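Local coordinates for aldehyde dehydrogenase family protein (PDB 5IUV), which is an indole-3-acetaldehyde dehydrogenase that binds NAD+ and probably oxidises indole-3-acetaldehyde to the auxin indole-3-acetic acid, at residues S53-D58 and G224-K229; T106-K111 and K195-A200; V345-M350 and G379-E384; S129-A134 and L178-S183; G118-G123 and P170-C175. One frame throughout, in Å; residues are numbered along the deposited sequence.

Overall arrangement
Interactions 1, 2, 4 and 5 all close between residues 53 and 229. Interaction 1 has the outermost ends, and interaction 2 spans both 4 and 5. Interactions 4 and 5 alternate along the chain because they are two points on one pair, helix 113-134 with helix 170-183; their centres are about 14 Å apart. Interaction 2 touches interaction 5 (centres about 11 Å apart) through the K111-D120 salt bridge, and interaction 3 (about 14 Å), which comes later in the chain. Interactions 3 and 4 are farthest apart, about 35 Å between centres. Interaction 1 lies at the adenine, 5 beside the NAD pocket, 4 near a subunit interface and 3 at the second sheet.

Interaction 1: S53-D58 and G224-K229; sequences SCDAAD and GHTVGK. With NAD (nicotinamide-adenine-dinucleotide), chain C.
The carboxylate of D55 has T226 over one of its faces. T226 CB stands 3.8 Å from D55 OD1, and T226 CG2 extends over the OD2 side. The two side chains cross at about a right angle. At the edge of the same carboxylate, A56 N donates to OD1 from the anti side, 16° out of plane. This bond turns the D55 side chain back on its own segment. D58 OD2 accepts from D55 N at 2.9 Å, through its anti lone pair; the D55 side chain makes no capping bond for helix 56-72. On the far side of helix 224-232 the flat group is the adenine of NAD. G224 CA lies over it, 3.4 Å from NAD C4A, and the G228-K229 peptide covers the same face near C2A. Between the segments, V227 CB sits 3.5 Å from C54 O, while V227 CG2 packs on C54 CB at 4.0 Å. The polar link is a water. It donates to C54 O at 2.6 Å and also bonds S53 OG and T226 OG1; the hydroxyl of T226 is bonded to Y223 O as well. No direct hydrogen bond crosses between the segments. The water gives C54 O a donor and ties two hydroxyls, so the join is water-mediated and apolar. It backs the helix whose G224 and G228, lacking side chains, let the adenine lie close.

Interaction 2: T106-K111 and K195-A200; sequences TLDMGK and KSPLTA
D108 carries this contact, with L198 and S196 as its main partners. Its carboxylate reaches from the last turn of helix 98-109 to the first turn of helix 198-210. With CG anti to the backbone N (chi1 -154°), the group points across at residues 196-198. OD2 accepts from L198 N at 2.9 Å, with an N-H...O angle of 161°. The amide meets this oxygen nearly in line with its C-O bond. A water donates to D108 OD2 at 2.6 Å and accepts from T199 N at 3.1 Å. One oxygen thus holds two successive amides, one directly and one through water. This is an acid supplied from another helix to the amides of a helix N-terminus. The positive end of the helix would tend to stabilise the negative charge. L198 folds its side chain over the acid: L198 CG is 3.2 Å from D108 OD2, and L198 CD1 lies near D108 CG. S196 comes from the other direction. Its CA is 3.5 Å from D108 CG, and its CB also faces the carboxylate. The CD of P197 lies alongside both acid oxygens. M109 adds looser packing, its CG 4.3 Å from S196 CB. Beyond M109 the chain leaves the helix at G110, which has positive phi. D108, P197 and L198 pack on C39 of strand 36-40, and P197 also meets V51 of strand 47-52. S196 and M109 lean on P170 of helix 170-183. T199 is tied by its hydroxyl to E105, one helix position before the 106-111 segment.

Interaction 3: V345-M350 and G379-E384; sequences VDTQQM and GGTYVE
M350 lies against T381 and V383. Its SD is 3.7 Å from T381 CG2 and equally close to T381 CB, so the sulfur sits beside the branch point of the threonine. M350 CG meets V383 CG2 at 3.7 Å. The methionine runs out with CG anti to the backbone N (chi1 -175°), then bends at its last torsion, which brings CE back to about 4.1 Å from T381 CG2. T347 approaches the same methyl at about a right angle, its OG1 3.8 Å from T381 CG2. No hydrogen bond crosses between the segments. The next shell holds these groups in place. The T381 hydroxyl is turned away from the sulfur and bonds to L344 O; the T381 backbone is also bonded to L344, just before V345. On the helix side, D346 is the N-cap. Its OD1 accepts from Q349 N at 2.8 Å (162°). This caps the first turn, and M350 N bonds D346 O at 3.0 Å, which helps set where M350 starts. D346 OD2 has a long, weak ion pair with K195 NZ. Q349 binds NADH in a structure of this protein. V383 and Y382 enter strand 382-389, which pairs in parallel with strand 406-412. The contact is that of a capped helix start packed on a loop and a weakly bonded strand start, in the second, mixed sheet of the chain.

Interaction 4: S129-A134 and L178-S183; sequences SWSGEA and LGPALS
S131 and S183 face each other across two helices whose axes approach to 8.2 Å at 32°, and the contact between them is van der Waals. S131 CB rests on the backbone of G179, 3.5 Å from G179 C, where the glycine has no side chain to keep it off. S131 OG sits over one face of the P180 ring, by its N-CD bond, 3.5 Å from P180 CD. S183 OG leans the other way and lies 3.5 Å from S131 C, near the S131-G132 peptide. No hydrogen bond crosses between the helices. The hydroxyls are satisfied within their own helices. S183 OG donates to G179 O at 2.7 Å, from above the carbonyl plane and 35° out of it. S183 N reaches the same oxygen at 3.1 Å from the opposite face, so this carbonyl is gripped twice. S131 OG bonds to A127 O, one turn earlier. Both serines place OG anti to the carbonyl carbon, beside their own N, which suits this bonding back along a helix. A proline kink lies in the second helix, where the N of P180 lacks the usual bond. Around the pair, S183 and L182 pack on M87 of helix 80-96, and L178, A181 and L182 on V188 of strand 187-191. The outer side of helix 113-134 meets the second subunit: E133 forms salt bridges with its K84 and K137, and W130 a cation-pi contact with its K137.

Interaction 5: G118-G123 and P170-C175; sequences GVDIPG and PLMMAC
Helices 118-123 and 170-175 run side by side, their axes 8.1 Å apart at the closest and 29° from parallel. M172 spans the gap. Its chain is extended as far as SD (chi1 -166°), then bent about the CG-SD bond, and lays its methyl on the other backbone. M172 CE is 3.5 Å from D120 CA and 3.6 Å from V119 O. V119 CG1 stands beside the same methyl at 3.9 Å. Further back, M172 CG passes G123, which has no side chain there, at 4.0 Å from G123 C. A second apolar pair closes the other side: I121 CD1 meets L171 CD2 at 3.5 Å, the two chains crossing at a slant. A water bridges the helices. It donates to D120 OD2 at 2.5 Å and accepts from M172 N at 2.9 Å, so an amide of the first turn of helix 170-183 is tied to the acid. The strongest partner of D120 OD2 is K111 NZ, a salt bridge that steadies the carboxylate. L171 N is bonded to E105. M173, on another side of its helix, lines the NAD pocket, and D120 touches F169, which contacts indole-3-acetate in a structure of this protein. Helix 170-183 joins the parallel strands 149-164 and 187-191, a beta-alpha-beta crossover of the Rossmann-like NAD-binding domain of aldehyde dehydrogenases.

Interaction 1: S53-D58 and G224-K229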
# COMPACT_ATOMS: atom_id res chain seq x y z
N SER A 53 -33.48 12.57 -28.06
CA SER A 53 -33.14 13.75 -27.28
C SER A 53 -33.76 13.65 -25.89
O SER A 53 -34.88 14.09 -25.68
CB SER A 53 -33.62 15.03 -28.00
OG SER A 53 -33.21 16.19 -27.30
N CYS A 54 -33.02 13.05 -24.95
CA CYS A 54 -33.54 12.80 -23.62
C CYS A 54 -33.64 14.07 -22.77
O CYS A 54 -32.96 15.06 -23.03
CB CYS A 54 -32.68 11.76 -22.90
SG CYS A 54 -32.68 10.18 -23.76
N ASP A 55 -34.50 14.01 -21.76
CA ASP A 55 -34.74 15.15 -20.87
C ASP A 55 -34.89 14.62 -19.44
O ASP A 55 -34.55 13.47 -19.17
CB ASP A 55 -35.99 15.93 -21.31
CG ASP A 55 -35.92 17.42 -20.96
OD1 ASP A 55 -35.42 17.77 -19.86
OD2 ASP A 55 -36.38 18.24 -21.78
N ALA A 56 -35.43 15.45 -18.55
CA ALA A 56 -35.51 15.11 -17.13
C ALA A 56 -36.26 13.80 -16.86
O ALA A 56 -35.87 13.03 -15.98
CB ALA A 56 -36.17 16.25 -16.36
N ALA A 57 -37.32 13.54 -17.62
CA ALA A 57 -38.11 12.33 -17.42
C ALA A 57 -37.30 11.06 -17.70
O ALA A 57 -37.45 10.04 -17.02
CB ALA A 57 -39.36 12.36 -18.30
N ASP A 58 -36.45 11.13 -18.71
CA ASP A 58 -35.61 10.00 -19.07
C ASP A 58 -34.51 9.78 -18.03
O ASP A 58 -34.16 8.63 -17.74
CB ASP A 58 -35.03 10.20 -20.47
CG ASP A 58 -36.10 10.51 -21.49
OD1 ASP A 58 -36.90 9.61 -21.82
OD2 ASP A 58 -36.16 11.67 -21.96
N GLY A 224 -26.67 18.87 -22.97
CA GLY A 224 -26.18 19.10 -21.63
C GLY A 224 -27.18 19.84 -20.76
O GLY A 224 -27.40 19.49 -19.60
N HIS A 225 -27.80 20.87 -21.33
CA HIS A 225 -28.69 21.72 -20.55
C HIS A 225 -30.06 21.08 -20.29
O HIS A 225 -30.86 21.65 -19.56
CB HIS A 225 -28.89 23.06 -21.24
CG HIS A 225 -29.59 22.96 -22.56
ND1 HIS A 225 -28.92 22.70 -23.73
CD2 HIS A 225 -30.90 23.08 -22.89
CE1 HIS A 225 -29.78 22.66 -24.73
NE2 HIS A 225 -30.99 22.89 -24.25
N THR A 226 -30.31 19.91 -20.86
CA THR A 226 -31.53 19.17 -20.53
C THR A 226 -31.21 17.93 -19.68
O THR A 226 -31.31 17.98 -18.45
CB THR A 226 -32.33 18.75 -21.81
OG1 THR A 226 -31.46 18.13 -22.76
CG2 THR A 226 -32.99 19.96 -22.46
N VAL A 227 -30.80 16.83 -20.30
CA VAL A 227 -30.63 15.59 -19.55
C VAL A 227 -29.33 15.60 -18.72
O VAL A 227 -29.29 15.02 -17.64
CB VAL A 227 -30.67 14.35 -20.49
CG1 VAL A 227 -29.54 14.38 -21.51
CG2 VAL A 227 -30.64 13.05 -19.67
N GLY A 228 -28.29 16.26 -19.21
CA GLY A 228 -27.06 16.37 -18.45
C GLY A 228 -27.30 17.07 -17.12
O GLY A 228 -26.95 16.56 -16.05
N LYS A 229 -27.93 18.23 -17.20
CA LYS A 229 -28.32 19.00 -16.02
C LYS A 229 -29.23 18.21 -15.09
O LYS A 229 -29.07 18.26 -13.86
CB LYS A 229 -29.03 20.30 -16.46
CG LYS A 229 -29.56 21.14 -15.31
CD LYS A 229 -30.28 22.38 -15.84
CE LYS A 229 -30.59 23.37 -14.73
NZ LYS A 229 -31.14 24.65 -15.26
PA NAD C . -18.67 20.92 -22.39
O1A NAD C . -18.27 21.46 -21.07
O2A NAD C . -19.41 21.92 -23.26
O5B NAD C . -19.55 19.63 -22.22
C5B NAD C . -19.06 18.34 -21.79
C4B NAD C . -20.27 17.47 -21.54
O4B NAD C . -21.12 18.13 -20.57
C3B NAD C . -21.17 17.14 -22.73
O3B NAD C . -21.68 15.82 -22.63
C2B NAD C . -22.29 18.17 -22.61
O2B NAD C . -23.50 17.74 -23.24
C1B NAD C . -22.43 18.26 -21.09
N9A NAD C . -23.01 19.48 -20.55
C8A NAD C . -23.05 20.73 -21.13
N7A NAD C . -23.73 21.62 -20.45
C5A NAD C . -24.16 20.92 -19.33
C6A NAD C . -24.89 21.31 -18.19
N6A NAD C . -25.40 22.53 -18.02
N1A NAD C . -25.10 20.37 -17.23
C2A NAD C . -24.63 19.14 -17.42
N3A NAD C . -23.94 18.65 -18.46
C4A NAD C . -23.73 19.60 -19.38
O3 NAD C . -17.35 20.45 -23.18
PN NAD C . -17.08 19.86 -24.65
O1N NAD C . -17.17 21.01 -25.58
O2N NAD C . -17.96 18.69 -24.86
O5D NAD C . -15.59 19.30 -24.53
C5D NAD C . -14.43 20.15 -24.66
C4D NAD C . -13.87 20.39 -23.28
O4D NAD C . -13.51 19.12 -22.68
C3D NAD C . -12.59 21.22 -23.23
O3D NAD C . -12.69 22.20 -22.21
C2D NAD C . -11.53 20.16 -22.93
O2D NAD C . -10.37 20.61 -22.24
C1D NAD C . -12.30 19.18 -22.01
N1N NAD C . -11.63 17.81 -22.00
C2N NAD C . -11.02 17.44 -20.78
C3N NAD C . -10.43 16.19 -20.65
C7N NAD C . -9.70 15.76 -19.41
O7N NAD C . -9.44 16.60 -18.52
N7N NAD C . -9.27 14.53 -19.35
C4N NAD C . -10.45 15.33 -21.75
C5N NAD C . -11.03 15.73 -22.95
C6N NAD C . -11.62 16.97 -23.06
O HOH W 1 -31.87 16.45 -25.00

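Interaction 2: T106-K111 and K195-A200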
# COMPACT_ATOMS: atom_id res chain seq x y z
N THR A 106 -15.26 8.29 -36.23
CA THR A 106 -14.78 9.16 -37.30
C THR A 106 -15.92 9.92 -37.97
O THR A 106 -15.83 11.12 -38.17
CB THR A 106 -13.99 8.35 -38.34
OG1 THR A 106 -12.71 8.02 -37.80
CG2 THR A 106 -13.80 9.15 -39.64
N LEU A 107 -17.00 9.22 -38.30
CA LEU A 107 -18.16 9.86 -38.92
C LEU A 107 -18.82 10.85 -37.97
O LEU A 107 -19.28 11.92 -38.38
CB LEU A 107 -19.18 8.81 -39.37
CG LEU A 107 -18.73 7.91 -40.52
CD1 LEU A 107 -19.74 6.80 -40.76
CD2 LEU A 107 -18.51 8.74 -41.79
N ASP A 108 -18.86 10.51 -36.68
CA ASP A 108 -19.59 11.31 -35.70
C ASP A 108 -18.91 12.65 -35.41
O ASP A 108 -19.56 13.69 -35.39
CB ASP A 108 -19.73 10.51 -34.40
CG ASP A 108 -20.92 10.93 -33.57
OD1 ASP A 108 -21.58 11.95 -33.90
OD2 ASP A 108 -21.18 10.24 -32.57
N MET A 109 -17.59 12.63 -35.19
CA MET A 109 -16.93 13.86 -34.77
C MET A 109 -15.66 14.21 -35.56
O MET A 109 -14.97 15.17 -35.23
CB MET A 109 -16.62 13.78 -33.26
CG MET A 109 -15.94 12.50 -32.80
SD MET A 109 -14.21 12.43 -33.29
CE MET A 109 -13.56 13.91 -32.51
N GLY A 110 -15.35 13.42 -36.59
CA GLY A 110 -14.41 13.86 -37.60
C GLY A 110 -12.94 13.50 -37.49
O GLY A 110 -12.16 13.93 -38.34
N LYS A 111 -12.54 12.73 -36.49
CA LYS A 111 -11.12 12.40 -36.36
C LYS A 111 -10.72 11.35 -37.41
O LYS A 111 -11.56 10.60 -37.89
CB LYS A 111 -10.79 11.93 -34.94
CG LYS A 111 -11.21 10.52 -34.61
CD LYS A 111 -10.65 10.10 -33.26
CE LYS A 111 -11.11 11.05 -32.16
NZ LYS A 111 -10.30 10.90 -30.94
N LYS A 195 -22.66 16.14 -29.43
CA LYS A 195 -21.86 16.21 -30.66
C LYS A 195 -21.26 14.87 -31.05
O LYS A 195 -20.68 14.73 -32.13
CB LYS A 195 -20.74 17.24 -30.50
CG LYS A 195 -21.21 18.69 -30.30
CD LYS A 195 -20.06 19.53 -29.72
CE LYS A 195 -20.11 20.99 -30.13
NZ LYS A 195 -21.37 21.66 -29.75
N SER A 196 -21.38 13.87 -30.19
CA SER A 196 -20.80 12.56 -30.47
C SER A 196 -21.49 11.43 -29.71
O SER A 196 -20.86 10.75 -28.89
CB SER A 196 -19.31 12.57 -30.13
OG SER A 196 -19.11 12.82 -28.75
N PRO A 197 -22.79 11.20 -29.97
CA PRO A 197 -23.54 10.23 -29.17
C PRO A 197 -23.35 8.79 -29.63
O PRO A 197 -23.68 7.88 -28.87
CB PRO A 197 -25.00 10.65 -29.40
CG PRO A 197 -24.99 11.20 -30.78
CD PRO A 197 -23.64 11.88 -30.96
N LEU A 198 -22.86 8.58 -30.84
CA LEU A 198 -23.06 7.29 -31.50
C LEU A 198 -22.35 6.09 -30.87
O LEU A 198 -22.98 5.04 -30.71
CB LEU A 198 -22.65 7.40 -32.97
CG LEU A 198 -23.50 8.37 -33.80
CD1 LEU A 198 -23.13 8.29 -35.28
CD2 LEU A 198 -24.99 8.12 -33.59
N THR A 199 -21.07 6.21 -30.51
CA THR A 199 -20.38 5.04 -29.97
C THR A 199 -20.89 4.64 -28.58
O THR A 199 -20.98 3.45 -28.27
CB THR A 199 -18.83 5.23 -29.91
OG1 THR A 199 -18.50 6.46 -29.27
CG2 THR A 199 -18.24 5.21 -31.32
N ALA A 200 -21.23 5.63 -27.75
CA ALA A 200 -21.85 5.36 -26.46
C ALA A 200 -23.15 4.57 -26.62
O ALA A 200 -23.40 3.61 -25.90
CB ALA A 200 -22.12 6.66 -25.71
O HOH W 2 -19.43 8.69 -31.33

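Interaction 3: V345-M350 and G379-E384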
# COMPACT_ATOMS: atom_id res chain seq x y z
N VAL A 345 -14.90 19.29 -35.04
CA VAL A 345 -16.14 18.58 -34.75
C VAL A 345 -17.39 19.20 -35.38
O VAL A 345 -18.31 18.48 -35.76
CB VAL A 345 -16.35 18.45 -33.22
CG1 VAL A 345 -16.67 19.81 -32.59
CG2 VAL A 345 -17.43 17.41 -32.91
N ASP A 346 -17.42 20.53 -35.51
CA ASP A 346 -18.54 21.21 -36.17
C ASP A 346 -18.23 22.67 -36.50
O ASP A 346 -17.14 23.17 -36.19
CB ASP A 346 -19.82 21.13 -35.33
CG ASP A 346 -19.68 21.77 -33.94
OD1 ASP A 346 -18.72 22.54 -33.70
OD2 ASP A 346 -20.55 21.51 -33.09
N THR A 347 -19.19 23.34 -37.12
CA THR A 347 -19.04 24.73 -37.54
C THR A 347 -18.82 25.66 -36.35
O THR A 347 -18.02 26.60 -36.42
CB THR A 347 -20.27 25.21 -38.34
OG1 THR A 347 -20.42 24.40 -39.52
CG2 THR A 347 -20.12 26.66 -38.75
N GLN A 348 -19.52 25.38 -35.26
CA GLN A 348 -19.41 26.16 -34.02
C GLN A 348 -17.98 26.14 -33.49
O GLN A 348 -17.41 27.19 -33.14
CB GLN A 348 -20.38 25.61 -32.97
CG GLN A 348 -20.31 26.30 -31.62
CD GLN A 348 -21.68 26.53 -31.02
OE1 GLN A 348 -22.47 27.31 -31.55
NE2 GLN A 348 -21.98 25.85 -29.92
N GLN A 349 -17.39 24.95 -33.43
CA GLN A 349 -16.03 24.79 -32.95
C GLN A 349 -15.04 25.50 -33.88
O GLN A 349 -14.14 26.20 -33.43
CB GLN A 349 -15.66 23.31 -32.83
CG GLN A 349 -14.28 23.07 -32.25
CD GLN A 349 -14.14 23.63 -30.85
OE1 GLN A 349 -15.04 23.49 -30.02
NE2 GLN A 349 -13.01 24.27 -30.58
N MET A 350 -15.23 25.30 -35.18
CA MET A 350 -14.35 25.90 -36.17
C MET A 350 -14.35 27.42 -36.09
O MET A 350 -13.31 28.07 -36.25
CB MET A 350 -14.74 25.46 -37.58
CG MET A 350 -13.78 25.95 -38.66
SD MET A 350 -14.45 25.75 -40.31
CE MET A 350 -15.80 26.93 -40.27
N GLY A 379 -17.65 20.42 -47.91
CA GLY A 379 -18.84 20.52 -47.09
C GLY A 379 -18.53 20.24 -45.64
O GLY A 379 -19.43 20.16 -44.80
N GLY A 380 -17.24 20.09 -45.33
CA GLY A 380 -16.80 19.84 -43.97
C GLY A 380 -16.06 21.01 -43.36
O GLY A 380 -15.90 22.06 -43.99
N THR A 381 -15.59 20.83 -42.12
CA THR A 381 -14.92 21.90 -41.38
C THR A 381 -13.46 21.54 -41.07
O THR A 381 -13.19 20.67 -40.24
CB THR A 381 -15.66 22.21 -40.06
OG1 THR A 381 -15.99 20.99 -39.40
CG2 THR A 381 -16.95 22.97 -40.35
N TYR A 382 -12.53 22.22 -41.74
CA TYR A 382 -11.10 21.94 -41.60
C TYR A 382 -10.29 23.22 -41.39
O TYR A 382 -10.55 24.23 -42.04
CB TYR A 382 -10.57 21.20 -42.83
CG TYR A 382 -11.30 19.91 -43.16
CD1 TYR A 382 -12.44 19.93 -43.96
CD2 TYR A 382 -10.84 18.69 -42.69
CE1 TYR A 382 -13.10 18.76 -44.27
CE2 TYR A 382 -11.50 17.51 -43.00
CZ TYR A 382 -12.63 17.55 -43.79
OH TYR A 382 -13.29 16.39 -44.10
N VAL A 383 -9.30 23.16 -40.51
CA VAL A 383 -8.41 24.29 -40.25
C VAL A 383 -6.94 23.84 -40.27
O VAL A 383 -6.61 22.78 -39.74
CB VAL A 383 -8.73 24.98 -38.90
CG1 VAL A 383 -7.70 26.06 -38.57
CG2 VAL A 383 -10.12 25.57 -38.91
N GLU A 384 -6.08 24.64 -40.89
CA GLU A 384 -4.64 24.38 -40.88
C GLU A 384 -4.07 24.43 -39.48
O GLU A 384 -4.42 25.31 -38.70
CB GLU A 384 -3.90 25.40 -41.74
CG GLU A 384 -4.29 25.44 -43.19
CD GLU A 384 -3.70 26.64 -43.90
OE1 GLU A 384 -3.57 27.70 -43.25
OE2 GLU A 384 -3.37 26.53 -45.10

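Interaction 4: S129-A134 and L178-S183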
# COMPACT_ATOMS: atom_id res chain seq x y z
N SER A 129 -10.47 -3.34 -19.75
CA SER A 129 -9.85 -4.60 -19.35
C SER A 129 -8.83 -4.39 -18.23
O SER A 129 -8.72 -5.22 -17.34
CB SER A 129 -9.18 -5.29 -20.55
OG SER A 129 -8.24 -4.45 -21.19
N TRP A 130 -8.07 -3.30 -18.28
CA TRP A 130 -7.08 -3.04 -17.23
C TRP A 130 -7.80 -2.84 -15.91
O TRP A 130 -7.42 -3.41 -14.89
CB TRP A 130 -6.22 -1.82 -17.58
CG TRP A 130 -5.01 -1.59 -16.69
CD1 TRP A 130 -3.72 -1.99 -16.94
CD2 TRP A 130 -4.97 -0.89 -15.45
NE1 TRP A 130 -2.89 -1.58 -15.92
CE2 TRP A 130 -3.64 -0.90 -14.99
CE3 TRP A 130 -5.95 -0.25 -14.67
CZ2 TRP A 130 -3.25 -0.30 -13.79
CZ3 TRP A 130 -5.56 0.35 -13.47
CH2 TRP A 130 -4.22 0.31 -13.05
N SER A 131 -8.87 -2.05 -15.93
CA SER A 131 -9.67 -1.83 -14.73
C SER A 131 -10.24 -3.16 -14.22
O SER A 131 -10.21 -3.43 -13.02
CB SER A 131 -10.81 -0.85 -15.01
OG SER A 131 -10.31 0.45 -15.31
N GLY A 132 -10.75 -3.97 -15.14
CA GLY A 132 -11.28 -5.28 -14.78
C GLY A 132 -10.22 -6.16 -14.15
O GLY A 132 -10.47 -6.78 -13.12
N GLU A 133 -9.04 -6.19 -14.76
CA GLU A 133 -7.90 -6.97 -14.26
C GLU A 133 -7.50 -6.58 -12.83
O GLU A 133 -6.97 -7.40 -12.08
CB GLU A 133 -6.68 -6.80 -15.16
CG GLU A 133 -6.77 -7.46 -16.53
CD GLU A 133 -5.71 -6.93 -17.50
OE1 GLU A 133 -4.90 -6.06 -17.11
OE2 GLU A 133 -5.69 -7.39 -18.66
N ALA A 134 -7.73 -5.32 -12.49
CA ALA A 134 -7.28 -4.78 -11.21
C ALA A 134 -8.20 -5.14 -10.04
O ALA A 134 -7.77 -5.08 -8.89
CB ALA A 134 -7.16 -3.25 -11.31
N LEU A 178 -16.17 4.34 -17.34
CA LEU A 178 -16.87 3.06 -17.20
C LEU A 178 -16.00 1.97 -16.59
O LEU A 178 -16.48 1.14 -15.82
CB LEU A 178 -17.40 2.57 -18.55
CG LEU A 178 -18.51 3.36 -19.23
CD1 LEU A 178 -18.95 2.64 -20.50
CD2 LEU A 178 -19.67 3.56 -18.30
N GLY A 179 -14.72 1.97 -16.96
CA GLY A 179 -13.80 0.98 -16.44
C GLY A 179 -13.84 0.84 -14.92
O GLY A 179 -14.28 -0.18 -14.40
N PRO A 180 -13.37 1.86 -14.20
CA PRO A 180 -13.39 1.84 -12.73
C PRO A 180 -14.80 1.88 -12.12
O PRO A 180 -15.02 1.23 -11.09
CB PRO A 180 -12.59 3.10 -12.35
CG PRO A 180 -12.64 3.97 -13.58
CD PRO A 180 -12.65 3.03 -14.74
N ALA A 181 -15.73 2.60 -12.74
CA ALA A 181 -17.07 2.73 -12.16
C ALA A 181 -17.83 1.41 -12.18
O ALA A 181 -18.44 1.03 -11.18
CB ALA A 181 -17.87 3.81 -12.90
N LEU A 182 -17.78 0.69 -13.29
CA LEU A 182 -18.44 -0.61 -13.36
C LEU A 182 -17.66 -1.67 -12.58
O LEU A 182 -18.26 -2.51 -11.91
CB LEU A 182 -18.62 -1.06 -14.82
CG LEU A 182 -19.58 -0.23 -15.66
CD1 LEU A 182 -19.47 -0.62 -17.14
CD2 LEU A 182 -21.03 -0.39 -15.16
N SER A 183 -16.33 -1.61 -12.65
CA SER A 183 -15.49 -2.59 -11.97
C SER A 183 -15.72 -2.61 -10.46
O SER A 183 -15.67 -3.67 -9.83
CB SER A 183 -14.00 -2.34 -12.25
OG SER A 183 -13.66 -2.70 -13.58

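Interaction 5: G118-G123 and P170-C175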
# COMPACT_ATOMS: atom_id res chain seq x y z
N GLY A 118 -6.59 3.03 -34.43
CA GLY A 118 -5.31 2.79 -33.78
C GLY A 118 -5.17 3.32 -32.37
O GLY A 118 -4.38 2.80 -31.59
N VAL A 119 -5.92 4.36 -32.02
CA VAL A 119 -5.76 4.96 -30.70
C VAL A 119 -7.03 4.83 -29.86
O VAL A 119 -6.98 4.30 -28.74
CB VAL A 119 -5.36 6.45 -30.80
CG1 VAL A 119 -5.29 7.09 -29.42
CG2 VAL A 119 -4.03 6.59 -31.52
N ASP A 120 -8.15 5.30 -30.39
CA ASP A 120 -9.39 5.39 -29.60
C ASP A 120 -9.98 4.06 -29.17
O ASP A 120 -10.20 3.83 -27.98
CB ASP A 120 -10.43 6.18 -30.38
CG ASP A 120 -10.04 7.63 -30.56
OD1 ASP A 120 -9.06 7.88 -31.29
OD2 ASP A 120 -10.72 8.50 -29.97
N ILE A 121 -10.27 3.18 -30.13
CA ILE A 121 -10.87 1.90 -29.79
C ILE A 121 -9.94 1.07 -28.89
O ILE A 121 -10.36 0.63 -27.83
CB ILE A 121 -11.26 1.07 -31.05
CG1 ILE A 121 -12.14 1.89 -32.01
CG2 ILE A 121 -11.91 -0.25 -30.65
CD1 ILE A 121 -13.25 2.66 -31.39
N PRO A 122 -8.66 0.87 -29.29
CA PRO A 122 -7.77 0.12 -28.38
C PRO A 122 -7.60 0.78 -27.02
O PRO A 122 -7.42 0.08 -26.02
CB PRO A 122 -6.44 0.10 -29.13
CG PRO A 122 -6.80 0.24 -30.56
CD PRO A 122 -7.97 1.18 -30.56
N GLY A 123 -7.63 2.11 -26.98
CA GLY A 123 -7.49 2.85 -25.73
C GLY A 123 -8.69 2.66 -24.82
O GLY A 123 -8.54 2.52 -23.60
N PRO A 170 -14.74 10.35 -27.71
CA PRO A 170 -16.05 9.90 -27.19
C PRO A 170 -16.00 8.54 -26.51
O PRO A 170 -16.39 8.41 -25.34
CB PRO A 170 -16.93 9.84 -28.45
CG PRO A 170 -16.28 10.76 -29.41
CD PRO A 170 -14.80 10.67 -29.15
N LEU A 171 -15.52 7.52 -27.22
CA LEU A 171 -15.49 6.18 -26.63
C LEU A 171 -14.42 6.06 -25.55
O LEU A 171 -14.68 5.49 -24.48
CB LEU A 171 -15.27 5.12 -27.71
CG LEU A 171 -15.21 3.68 -27.17
CD1 LEU A 171 -16.50 3.33 -26.44
CD2 LEU A 171 -14.96 2.69 -28.29
N MET A 172 -13.23 6.59 -25.81
CA MET A 172 -12.15 6.43 -24.85
C MET A 172 -12.46 7.11 -23.52
O MET A 172 -12.23 6.52 -22.47
CB MET A 172 -10.83 6.97 -25.40
CG MET A 172 -9.64 6.51 -24.57
SD MET A 172 -8.05 7.21 -25.05
CE MET A 172 -8.16 7.16 -26.83
N MET A 173 -12.96 8.35 -23.55
CA MET A 173 -13.34 9.05 -22.32
C MET A 173 -14.47 8.35 -21.59
O MET A 173 -14.48 8.31 -20.36
CB MET A 173 -13.76 10.50 -22.61
CG MET A 173 -12.64 11.44 -23.04
SD MET A 173 -11.31 11.59 -21.83
CE MET A 173 -10.05 10.56 -22.59
N ALA A 174 -15.44 7.82 -22.33
CA ALA A 174 -16.50 7.04 -21.71
C ALA A 174 -15.89 5.85 -20.97
O ALA A 174 -16.26 5.57 -19.83
CB ALA A 174 -17.52 6.56 -22.76
N CYS A 175 -14.93 5.18 -21.60
CA CYS A 175 -14.30 4.00 -21.01
C CYS A 175 -13.40 4.33 -19.82
O CYS A 175 -13.28 3.52 -18.89
CB CYS A 175 -13.50 3.26 -22.08
SG CYS A 175 -14.54 2.41 -23.28
O HOH W 3 -12.59 7.85 -28.38